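Local coordinates for protein D-mannose isomerase (Marinomonas mediterranea, PDB 5X32) that catalyses the reversible isomerisation of D-mannose to D-fructose and, less efficiently, acts on D-lyxose, but does not accept D-glucose, at residues Lys75-Arg86 / Ala121-Leu130; Tyr271-Phe279 / Ser317-Thr328. All coordinates share one frame; numbering follows the deposited sequence.

Interaction 1 (Lys75-Arg86 / Ala121-Leu130); sequences KHAAVHGIQYLR and AYSNALQIGL
I82 meets A125 near the middle of this contact between two helices of the (alpha/alpha)6 barrel. CG1 stands anti to the carbonyl carbon (chi1 -62°) and CG2 anti to the backbone N, which sends the two branches to different partners. CD1, at the end of the CG1 branch, lies 3.6 Å from A125 CB. CG2 lies 4.1 Å from L130 CD2. Replacing I82 by alanine removes both branches and would probably leave the A125 methyl and L130 CD2 without their packing partner. The second L130 branch, CD1, packs against V79 CG2. I128 sends its CD1 to A78 CB at 3.7 Å and also runs alongside the K75 chain, the two side chains pointing in opposite directions. The extended lysine passes CE within 3.5 Å of I128 O.

At the other end, L85 CD2 approaches the Y122 ring obliquely, 3.6 Å from CE1. R86 NE comes within 3.5 Å of Y122 OH, which sits at the guanidinium edge. The guanidinium and ring planes are 83° apart. This is not a hydrogen bond; the Y122 hydroxyl bonds to Y96 OH instead. R86 makes a cation-pi contact with W136 of helix 133-147.

I128 and L130 are placed by the end of helix 112-127. G129, with positive phi, is the C-prime residue of a Schellman motif: G129 N bonds to L126 O, and L130 N to A125 O at 3.1 Å. The turn brings L130 back over helix 72-89. The segment axes cross at -136°. No hydrogen bond joins the two segments, so their direct association rests mainly on apolar side chains, with polar groups at its ends.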
loop_
_atom_site.group_PDB
_atom_site.type_symbol
_atom_site.label_atom_id
_atom_site.label_comp_id
_atom_site.label_asym_id
_atom_site.label_seq_id
_atom_site.Cartn_x
_atom_site.Cartn_y
_atom_site.Cartn_z
ATOM N N LYS A 75 -13.051 14.245 -7.983
ATOM C CA LYS A 75 -12.941 15.056 -6.785
ATOM C C LYS A 75 -14.220 14.919 -5.961
ATOM O O LYS A 75 -14.163 14.875 -4.722
ATOM C CB LYS A 75 -12.675 16.508 -7.146
ATOM C CG LYS A 75 -12.201 17.366 -5.990
ATOM C CD LYS A 75 -12.423 18.826 -6.343
ATOM C CE LYS A 75 -12.293 19.755 -5.159
ATOM N NZ LYS A 75 -12.614 21.140 -5.605
ATOM N N HIS A 76 -15.365 14.814 -6.638
ATOM C CA HIS A 76 -16.603 14.616 -5.888
ATOM C C HIS A 76 -16.626 13.279 -5.156
ATOM O O HIS A 76 -17.016 13.211 -3.992
ATOM C CB HIS A 76 -17.826 14.692 -6.798
ATOM C CG HIS A 76 -18.078 16.054 -7.363
ATOM N ND1 HIS A 76 -18.969 16.279 -8.394
ATOM C CD2 HIS A 76 -17.574 17.267 -7.027
ATOM C CE1 HIS A 76 -18.994 17.569 -8.676
ATOM N NE2 HIS A 76 -18.156 18.192 -7.861
ATOM N N ALA A 77 -16.139 12.229 -5.806
ATOM C CA ALA A 77 -16.118 10.914 -5.172
ATOM C C ALA A 77 -15.117 10.886 -4.018
ATOM O O ALA A 77 -15.364 10.235 -2.990
ATOM C CB ALA A 77 -15.802 9.834 -6.189
ATOM N N ALA A 78 -13.997 11.590 -4.174
ATOM C CA ALA A 78 -12.999 11.645 -3.102
ATOM C C ALA A 78 -13.571 12.355 -1.884
ATOM O O ALA A 78 -13.364 11.925 -0.746
ATOM C CB ALA A 78 -11.716 12.340 -3.570
ATOM N N VAL A 79 -14.282 13.455 -2.129
ATOM C CA VAL A 79 -14.921 14.206 -1.047
ATOM C C VAL A 79 -16.050 13.407 -0.385
ATOM O O VAL A 79 -16.184 13.396 0.843
ATOM C CB VAL A 79 -15.446 15.559 -1.559
ATOM C CG1 VAL A 79 -16.591 16.067 -0.694
ATOM C CG2 VAL A 79 -14.296 16.563 -1.609
ATOM N N HIS A 80 -16.863 12.747 -1.195
ATOM C CA HIS A 80 -17.857 11.833 -0.665
ATOM C C HIS A 80 -17.180 10.840 0.300
ATOM O O HIS A 80 -17.649 10.606 1.433
ATOM C CB HIS A 80 -18.558 11.124 -1.822
ATOM C CG HIS A 80 -19.566 10.108 -1.394
ATOM N ND1 HIS A 80 -19.902 9.022 -2.176
ATOM C CD2 HIS A 80 -20.305 10.000 -0.266
ATOM C CE1 HIS A 80 -20.805 8.290 -1.551
ATOM N NE2 HIS A 80 -21.069 8.863 -0.391
ATOM N N GLY A 81 -16.026 10.328 -0.126
ATOM C CA GLY A 81 -15.260 9.407 0.688
ATOM C C GLY A 81 -14.791 10.010 1.988
ATOM O O GLY A 81 -14.932 9.391 3.041
ATOM N N ILE A 82 -14.262 11.229 1.922
ATOM C CA ILE A 82 -13.813 11.925 3.121
ATOM C C ILE A 82 -14.973 12.108 4.107
ATOM O O ILE A 82 -14.811 11.935 5.323
ATOM C CB ILE A 82 -13.225 13.294 2.786
ATOM C CG1 ILE A 82 -12.003 13.157 1.890
ATOM C CG2 ILE A 82 -12.802 13.992 4.058
ATOM C CD1 ILE A 82 -10.810 12.564 2.615
ATOM N N GLN A 83 -16.150 12.427 3.579
ATOM C CA GLN A 83 -17.320 12.607 4.429
ATOM C C GLN A 83 -17.619 11.313 5.166
ATOM O O GLN A 83 -17.799 11.313 6.389
ATOM C CB GLN A 83 -18.528 13.061 3.603
ATOM C CG GLN A 83 -18.456 14.514 3.191
ATOM C CD GLN A 83 -19.523 14.885 2.181
ATOM O OE1 GLN A 83 -20.455 14.117 1.928
ATOM N NE2 GLN A 83 -19.383 16.067 1.584
ATOM N N TYR A 84 -17.633 10.201 4.438
ATOM C CA TYR A 84 -17.894 8.916 5.090
ATOM C C TYR A 84 -16.827 8.598 6.134
ATOM O O TYR A 84 -17.103 7.993 7.176
ATOM C CB TYR A 84 -17.916 7.795 4.082
ATOM C CG TYR A 84 -18.406 6.486 4.636
ATOM C CD1 TYR A 84 -19.754 6.263 4.849
ATOM C CD2 TYR A 84 -17.506 5.484 4.993
ATOM C CE1 TYR A 84 -20.203 5.057 5.351
ATOM C CE2 TYR A 84 -17.941 4.281 5.503
ATOM C CZ TYR A 84 -19.290 4.068 5.679
ATOM O OH TYR A 84 -19.718 2.865 6.192
ATOM N N LEU A 85 -15.597 8.984 5.833
ATOM C CA LEU A 85 -14.502 8.692 6.732
ATOM C C LEU A 85 -14.765 9.382 8.053
ATOM O O LEU A 85 -14.718 8.757 9.115
ATOM C CB LEU A 85 -13.163 9.138 6.129
ATOM C CG LEU A 85 -11.932 8.922 7.010
ATOM C CD1 LEU A 85 -11.772 7.459 7.403
ATOM C CD2 LEU A 85 -10.679 9.410 6.295
ATOM N N ARG A 86 -15.113 10.662 7.977
ATOM C CA ARG A 86 -15.173 11.483 9.180
ATOM C C ARG A 86 -16.472 11.352 9.974
ATOM O O ARG A 86 -16.478 11.518 11.192
ATOM C CB ARG A 86 -14.960 12.939 8.805
ATOM C CG ARG A 86 -13.728 13.169 7.977
ATOM C CD ARG A 86 -13.211 14.542 8.229
ATOM N NE ARG A 86 -12.703 14.615 9.585
ATOM C CZ ARG A 86 -12.823 15.677 10.362
ATOM N NH1 ARG A 86 -13.456 16.756 9.910
ATOM N NH2 ARG A 86 -12.325 15.645 11.591
ATOM N N ALA A 121 -5.040 9.227 3.391
ATOM C CA ALA A 121 -6.279 9.778 2.850
ATOM C C ALA A 121 -6.374 11.288 3.113
ATOM O O ALA A 121 -6.739 12.047 2.213
ATOM C CB ALA A 121 -7.494 9.061 3.433
ATOM N N TYR A 122 -6.021 11.737 4.319
ATOM C CA TYR A 122 -6.070 13.183 4.591
ATOM C C TYR A 122 -5.073 13.956 3.735
ATOM O O TYR A 122 -5.421 15.042 3.262
ATOM C CB TYR A 122 -5.844 13.497 6.085
ATOM C CG TYR A 122 -7.038 13.116 6.938
ATOM C CD1 TYR A 122 -8.296 13.010 6.370
ATOM C CD2 TYR A 122 -6.899 12.811 8.289
ATOM C CE1 TYR A 122 -9.390 12.646 7.119
ATOM C CE2 TYR A 122 -7.992 12.444 9.052
ATOM C CZ TYR A 122 -9.240 12.365 8.459
ATOM O OH TYR A 122 -10.351 11.993 9.184
ATOM N N SER A 123 -3.873 13.399 3.504
ATOM C CA SER A 123 -2.922 14.034 2.589
ATOM C C SER A 123 -3.606 14.267 1.260
ATOM O O SER A 123 -3.647 15.388 0.757
ATOM C CB SER A 123 -1.675 13.177 2.356
ATOM O OG SER A 123 -0.960 12.939 3.548
ATOM N N ASN A 124 -4.218 13.221 0.725
ATOM C CA ASN A 124 -4.835 13.371 -0.584
ATOM C C ASN A 124 -5.975 14.401 -0.585
ATOM O O ASN A 124 -6.130 15.194 -1.544
ATOM C CB ASN A 124 -5.302 12.010 -1.082
ATOM C CG ASN A 124 -4.164 11.225 -1.699
ATOM O OD1 ASN A 124 -3.895 11.348 -2.894
ATOM N ND2 ASN A 124 -3.449 10.453 -0.872
ATOM N N ALA A 125 -6.752 14.405 0.499
ATOM C CA ALA A 125 -7.781 15.425 0.684
ATOM C C ALA A 125 -7.159 16.811 0.564
ATOM O O ALA A 125 -7.654 17.664 -0.172
ATOM C CB ALA A 125 -8.473 15.268 2.031
ATOM N N LEU A 126 -6.079 17.029 1.302
ATOM C CA LEU A 126 -5.389 18.304 1.266
ATOM C C LEU A 126 -4.957 18.683 -0.142
ATOM O O LEU A 126 -5.230 19.805 -0.580
ATOM C CB LEU A 126 -4.169 18.293 2.185
ATOM C CG LEU A 126 -3.429 19.629 2.231
ATOM C CD1 LEU A 126 -4.292 20.648 2.900
ATOM C CD2 LEU A 126 -2.097 19.513 2.933
ATOM N N GLN A 127 -4.317 17.754 -0.857
ATOM C CA GLN A 127 -3.760 18.114 -2.153
ATOM C C GLN A 127 -4.870 18.398 -3.138
ATOM O O GLN A 127 -4.600 19.039 -4.142
ATOM C CB GLN A 127 -2.869 17.039 -2.769
ATOM C CG GLN A 127 -2.338 16.032 -1.812
ATOM C CD GLN A 127 -1.078 15.346 -2.322
ATOM O OE1 GLN A 127 0.014 15.934 -2.379
ATOM N NE2 GLN A 127 -1.280 14.178 -2.917
ATOM N N ILE A 128 -6.082 17.868 -2.925
ATOM C CA ILE A 128 -7.188 18.274 -3.815
ATOM C C ILE A 128 -7.974 19.510 -3.284
ATOM O O ILE A 128 -9.031 19.888 -3.820
ATOM C CB ILE A 128 -8.209 17.126 -4.092
ATOM C CG1 ILE A 128 -8.836 16.562 -2.815
ATOM C CG2 ILE A 128 -7.566 16.008 -4.869
ATOM C CD1 ILE A 128 -9.977 15.564 -3.086
ATOM N N GLY A 129 -7.445 20.137 -2.238
ATOM C CA GLY A 129 -7.887 21.452 -1.819
ATOM C C GLY A 129 -8.735 21.566 -0.564
ATOM O O GLY A 129 -9.218 22.655 -0.234
ATOM N N LEU A 130 -8.869 20.482 0.188
ATOM C CA LEU A 130 -9.553 20.602 1.461
ATOM C C LEU A 130 -8.513 21.139 2.415
ATOM O O LEU A 130 -7.735 20.371 2.992
ATOM C CB LEU A 130 -10.111 19.265 1.946
ATOM C CG LEU A 130 -11.517 18.864 1.484
ATOM C CD1 LEU A 130 -11.558 18.691 -0.027
ATOM C CD2 LEU A 130 -12.007 17.598 2.191
#

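Interaction 2 (Tyr271-Phe279 / Ser317-Thr328); sequences YLPKAKYLF and SFAAAWLLYKAT
F279 and L324 reach each other through different first torsions. In F279, CG is anti to the backbone N (chi1 -175°), which carries the ring across to helix 311-328. In L324, CG is anti to the carbonyl carbon (chi1 -85°), and the side chain extends toward helix 271-286. L324 CD1 then lies 3.4 Å from F279 CB and obliquely beside the ring. Farther out, F279 CD1 meets A320 CB at 3.8 Å, and F279 CZ meets A321 CB at 3.7 Å. The ring presents its edge to the backbone of the partner helix: F279 CE1 is 3.4 Å from S317 O, which lies near the ring plane.

The packing is knobs-into-holes in both directions. F279 sits among S317, A320, A321 and L324. L324 sits among L272, A275, K276 and F279, with its CD2 branch over the backbone of K276. The helices belong to the (alpha/alpha)6 barrel of the N-acylglucosamine 2-epimerase family, and their segment axes cross at -134°.

Near the start of helix 271-286, L272 CD1 touches A327 CB at 3.6 Å and also reaches T328 CG2. K276 CE reaches the same methyl, T328 CG2, at 4.0 Å. T328 OG1 turns back to its own helix and donates to L324 O at 2.7 Å, tilted out of the carbonyl plane. It also bonds to D330 N. Y333 of helix 331-347 touches K276, L324 and T328. At the other end, S317 OG bonds to T253 OG1 of helix 249-265, the helix that carries H251, probably a catalytic proton donor/acceptor, as in related enzymes.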
loop_
_atom_site.group_PDB
_atom_site.type_symbol
_atom_site.label_atom_id
_atom_site.label_comp_id
_atom_site.label_asym_id
_atom_site.label_seq_id
_atom_site.Cartn_x
_atom_site.Cartn_y
_atom_site.Cartn_z
ATOM N N TYR A 271 20.638 4.343 1.167
ATOM C CA TYR A 271 19.325 4.108 0.558
ATOM C C TYR A 271 19.406 3.219 -0.684
ATOM O O TYR A 271 18.793 2.144 -0.734
ATOM C CB TYR A 271 18.667 5.429 0.192
ATOM C CG TYR A 271 18.019 6.126 1.356
ATOM C CD1 TYR A 271 17.909 5.501 2.590
ATOM C CD2 TYR A 271 17.514 7.418 1.225
ATOM C CE1 TYR A 271 17.307 6.145 3.658
ATOM C CE2 TYR A 271 16.915 8.065 2.282
ATOM C CZ TYR A 271 16.818 7.425 3.500
ATOM O OH TYR A 271 16.231 8.060 4.570
ATOM N N LEU A 272 20.174 3.664 -1.677
ATOM C CA LEU A 272 20.247 2.948 -2.945
ATOM C C LEU A 272 20.880 1.563 -2.825
ATOM O O LEU A 272 20.348 0.621 -3.390
ATOM C CB LEU A 272 20.992 3.779 -3.986
ATOM C CG LEU A 272 21.045 3.138 -5.364
ATOM C CD1 LEU A 272 19.625 2.920 -5.866
ATOM C CD2 LEU A 272 21.792 4.040 -6.320
ATOM N N PRO A 273 22.020 1.422 -2.110
ATOM C CA PRO A 273 22.507 0.045 -1.969
ATOM C C PRO A 273 21.529 -0.883 -1.233
ATOM O O PRO A 273 21.465 -2.075 -1.548
ATOM C CB PRO A 273 23.801 0.207 -1.166
ATOM C CG PRO A 273 24.258 1.566 -1.487
ATOM C CD PRO A 273 23.036 2.401 -1.678
ATOM N N LYS A 274 20.801 -0.367 -0.249
ATOM C CA LYS A 274 19.867 -1.221 0.473
ATOM C C LYS A 274 18.672 -1.597 -0.425
ATOM O O LYS A 274 18.284 -2.773 -0.484
ATOM C CB LYS A 274 19.413 -0.557 1.769
ATOM C CG LYS A 274 18.586 -1.473 2.658
ATOM C CD LYS A 274 19.386 -2.706 3.121
ATOM C CE LYS A 274 18.689 -3.445 4.279
ATOM N NZ LYS A 274 19.270 -4.772 4.674
ATOM N N ALA A 275 18.100 -0.613 -1.122
ATOM C CA ALA A 275 17.040 -0.869 -2.100
ATOM C C ALA A 275 17.496 -1.927 -3.115
ATOM O O ALA A 275 16.768 -2.882 -3.450
ATOM C CB ALA A 275 16.630 0.435 -2.818
ATOM N N LYS A 276 18.719 -1.735 -3.594
ATOM C CA LYS A 276 19.301 -2.602 -4.588
ATOM C C LYS A 276 19.394 -4.019 -4.012
ATOM O O LYS A 276 18.990 -5.004 -4.644
ATOM C CB LYS A 276 20.667 -2.051 -4.997
ATOM C CG LYS A 276 21.032 -2.377 -6.400
ATOM C CD LYS A 276 22.490 -2.139 -6.796
ATOM C CE LYS A 276 22.905 -0.679 -6.871
ATOM N NZ LYS A 276 24.186 -0.604 -7.678
ATOM N N TYR A 277 19.824 -4.103 -2.760
ATOM C CA TYR A 277 20.042 -5.397 -2.108
ATOM C C TYR A 277 18.738 -6.177 -1.875
ATOM O O TYR A 277 18.611 -7.335 -2.306
ATOM C CB TYR A 277 20.769 -5.179 -0.776
ATOM C CG TYR A 277 20.973 -6.433 0.035
ATOM C CD1 TYR A 277 20.150 -6.736 1.124
ATOM C CD2 TYR A 277 21.999 -7.310 -0.275
ATOM C CE1 TYR A 277 20.347 -7.893 1.875
ATOM C CE2 TYR A 277 22.208 -8.461 0.462
ATOM C CZ TYR A 277 21.389 -8.750 1.534
ATOM O OH TYR A 277 21.628 -9.909 2.238
ATOM N N LEU A 278 17.774 -5.513 -1.225
ATOM C CA LEU A 278 16.451 -6.073 -0.952
ATOM C C LEU A 278 15.776 -6.510 -2.232
ATOM O O LEU A 278 15.260 -7.624 -2.308
ATOM C CB LEU A 278 15.566 -5.070 -0.217
ATOM C CG LEU A 278 15.984 -4.799 1.226
ATOM C CD1 LEU A 278 15.141 -3.694 1.831
ATOM C CD2 LEU A 278 15.852 -6.078 2.040
ATOM N N PHE A 279 15.774 -5.654 -3.246
ATOM C CA PHE A 279 15.106 -6.056 -4.472
ATOM C C PHE A 279 15.787 -7.268 -5.108
ATOM O O PHE A 279 15.104 -8.233 -5.449
ATOM C CB PHE A 279 15.063 -4.917 -5.485
ATOM C CG PHE A 279 14.278 -5.246 -6.721
ATOM C CD1 PHE A 279 12.945 -4.868 -6.831
ATOM C CD2 PHE A 279 14.873 -5.927 -7.779
ATOM C CE1 PHE A 279 12.213 -5.177 -7.977
ATOM C CE2 PHE A 279 14.150 -6.251 -8.911
ATOM C CZ PHE A 279 12.818 -5.872 -9.015
ATOM N N SER A 317 6.471 -4.507 -6.788
ATOM C CA SER A 317 7.753 -4.913 -7.348
ATOM C C SER A 317 8.057 -4.217 -8.668
ATOM O O SER A 317 9.216 -3.868 -8.906
ATOM C CB SER A 317 7.828 -6.423 -7.522
ATOM O OG SER A 317 7.829 -7.053 -6.253
ATOM N N PHE A 318 7.072 -3.994 -9.540
ATOM C CA PHE A 318 7.465 -3.284 -10.759
ATOM C C PHE A 318 7.663 -1.773 -10.489
ATOM O O PHE A 318 8.411 -1.102 -11.218
ATOM C CB PHE A 318 6.487 -3.539 -11.933
ATOM C CG PHE A 318 5.138 -2.876 -11.820
ATOM C CD1 PHE A 318 5.002 -1.501 -11.925
ATOM C CD2 PHE A 318 3.987 -3.647 -11.737
ATOM C CE1 PHE A 318 3.740 -0.893 -11.861
ATOM C CE2 PHE A 318 2.738 -3.059 -11.695
ATOM C CZ PHE A 318 2.612 -1.675 -11.748
ATOM N N ALA A 319 7.036 -1.227 -9.445
ATOM C CA ALA A 319 7.380 0.149 -9.078
ATOM C C ALA A 319 8.857 0.226 -8.591
ATOM O O ALA A 319 9.651 1.088 -9.018
ATOM C CB ALA A 319 6.446 0.665 -8.027
ATOM N N ALA A 320 9.208 -0.701 -7.703
ATOM C CA ALA A 320 10.534 -0.740 -7.140
ATOM C C ALA A 320 11.533 -0.900 -8.281
ATOM O O ALA A 320 12.555 -0.195 -8.324
ATOM C CB ALA A 320 10.654 -1.867 -6.134
ATOM N N ALA A 321 11.220 -1.803 -9.213
ATOM C CA ALA A 321 12.106 -2.064 -10.346
ATOM C C ALA A 321 12.313 -0.815 -11.174
ATOM O O ALA A 321 13.430 -0.538 -11.613
ATOM C CB ALA A 321 11.563 -3.178 -11.218
ATOM N N TRP A 322 11.230 -0.069 -11.415
ATOM C CA TRP A 322 11.366 1.118 -12.253
ATOM C C TRP A 322 12.246 2.146 -11.592
ATOM O O TRP A 322 13.089 2.766 -12.248
ATOM C CB TRP A 322 10.026 1.755 -12.588
ATOM C CG TRP A 322 10.201 2.867 -13.580
ATOM C CD1 TRP A 322 10.149 4.203 -13.332
ATOM C CD2 TRP A 322 10.518 2.729 -14.972
ATOM N NE1 TRP A 322 10.382 4.909 -14.490
ATOM C CE2 TRP A 322 10.613 4.026 -15.510
ATOM C CE3 TRP A 322 10.713 1.634 -15.817
ATOM C CZ2 TRP A 322 10.896 4.257 -16.851
ATOM C CZ3 TRP A 322 10.997 1.866 -17.145
ATOM C CH2 TRP A 322 11.086 3.165 -17.651
ATOM N N LEU A 323 12.034 2.340 -10.296
ATOM C CA LEU A 323 12.836 3.305 -9.565
ATOM C C LEU A 323 14.299 2.888 -9.584
ATOM O O LEU A 323 15.173 3.704 -9.824
ATOM C CB LEU A 323 12.327 3.458 -8.123
ATOM C CG LEU A 323 10.922 4.078 -8.101
ATOM C CD1 LEU A 323 10.349 4.190 -6.697
ATOM C CD2 LEU A 323 10.962 5.424 -8.782
ATOM N N LEU A 324 14.542 1.600 -9.413
ATOM C CA LEU A 324 15.890 1.061 -9.401
ATOM C C LEU A 324 16.572 1.285 -10.738
ATOM O O LEU A 324 17.779 1.576 -10.816
ATOM C CB LEU A 324 15.829 -0.424 -9.084
ATOM C CG LEU A 324 15.787 -0.686 -7.591
ATOM C CD1 LEU A 324 15.616 -2.159 -7.412
ATOM C CD2 LEU A 324 17.095 -0.198 -6.943
ATOM N N TYR A 325 15.783 1.181 -11.799
ATOM C CA TYR A 325 16.342 1.334 -13.120
ATOM C C TYR A 325 16.659 2.810 -13.349
ATOM O O TYR A 325 17.689 3.134 -13.952
ATOM C CB TYR A 325 15.400 0.780 -14.188
ATOM C CG TYR A 325 15.818 1.180 -15.576
ATOM C CD1 TYR A 325 17.030 0.754 -16.112
ATOM C CD2 TYR A 325 15.029 2.032 -16.331
ATOM C CE1 TYR A 325 17.430 1.148 -17.377
ATOM C CE2 TYR A 325 15.417 2.427 -17.586
ATOM C CZ TYR A 325 16.615 1.987 -18.109
ATOM O OH TYR A 325 16.991 2.393 -19.369
ATOM N N LYS A 326 15.809 3.715 -12.855
ATOM C CA LYS A 326 16.125 5.136 -13.007
ATOM C C LYS A 326 17.365 5.503 -12.192
ATOM O O LYS A 326 18.195 6.296 -12.634
ATOM C CB LYS A 326 14.955 6.034 -12.607
ATOM C CG LYS A 326 13.681 5.775 -13.372
ATOM C CD LYS A 326 13.875 6.001 -14.866
ATOM C CE LYS A 326 14.058 7.465 -15.219
ATOM N NZ LYS A 326 14.277 7.613 -16.690
ATOM N N ALA A 327 17.483 4.915 -11.007
ATOM C CA ALA A 327 18.572 5.217 -10.084
ATOM C C ALA A 327 19.928 4.700 -10.547
ATOM O O ALA A 327 20.949 5.326 -10.302
ATOM C CB ALA A 327 18.258 4.632 -8.726
ATOM N N THR A 328 19.936 3.590 -11.269
ATOM C CA THR A 328 21.195 2.917 -11.538
ATOM C C THR A 328 21.526 2.839 -13.017
ATOM O O THR A 328 22.699 2.731 -13.383
ATOM C CB THR A 328 21.171 1.491 -10.971
ATOM O OG1 THR A 328 20.153 0.737 -11.646
ATOM C CG2 THR A 328 20.857 1.518 -9.481
#

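In the fold
Interaction 1 comes first along the chain and closes before interaction 2 opens. Both belong to the same (alpha/alpha)6 barrel of this monomer. They share no helix: interaction 1 joins helices 72-89 and 112-127, and interaction 2 joins helices 271-286 and 311-328. Their centres are 31 Å apart, on opposite sides of the chain's centre, and their nearest atoms are about 16 Å apart. Each joins a different pair of helices in the barrel. Interaction 1 lies away from the probable catalytic histidines. In interaction 2, the side chain of S317 is about 9 Å from that of H251 and about 10 Å from that of H380, which are those two histidines.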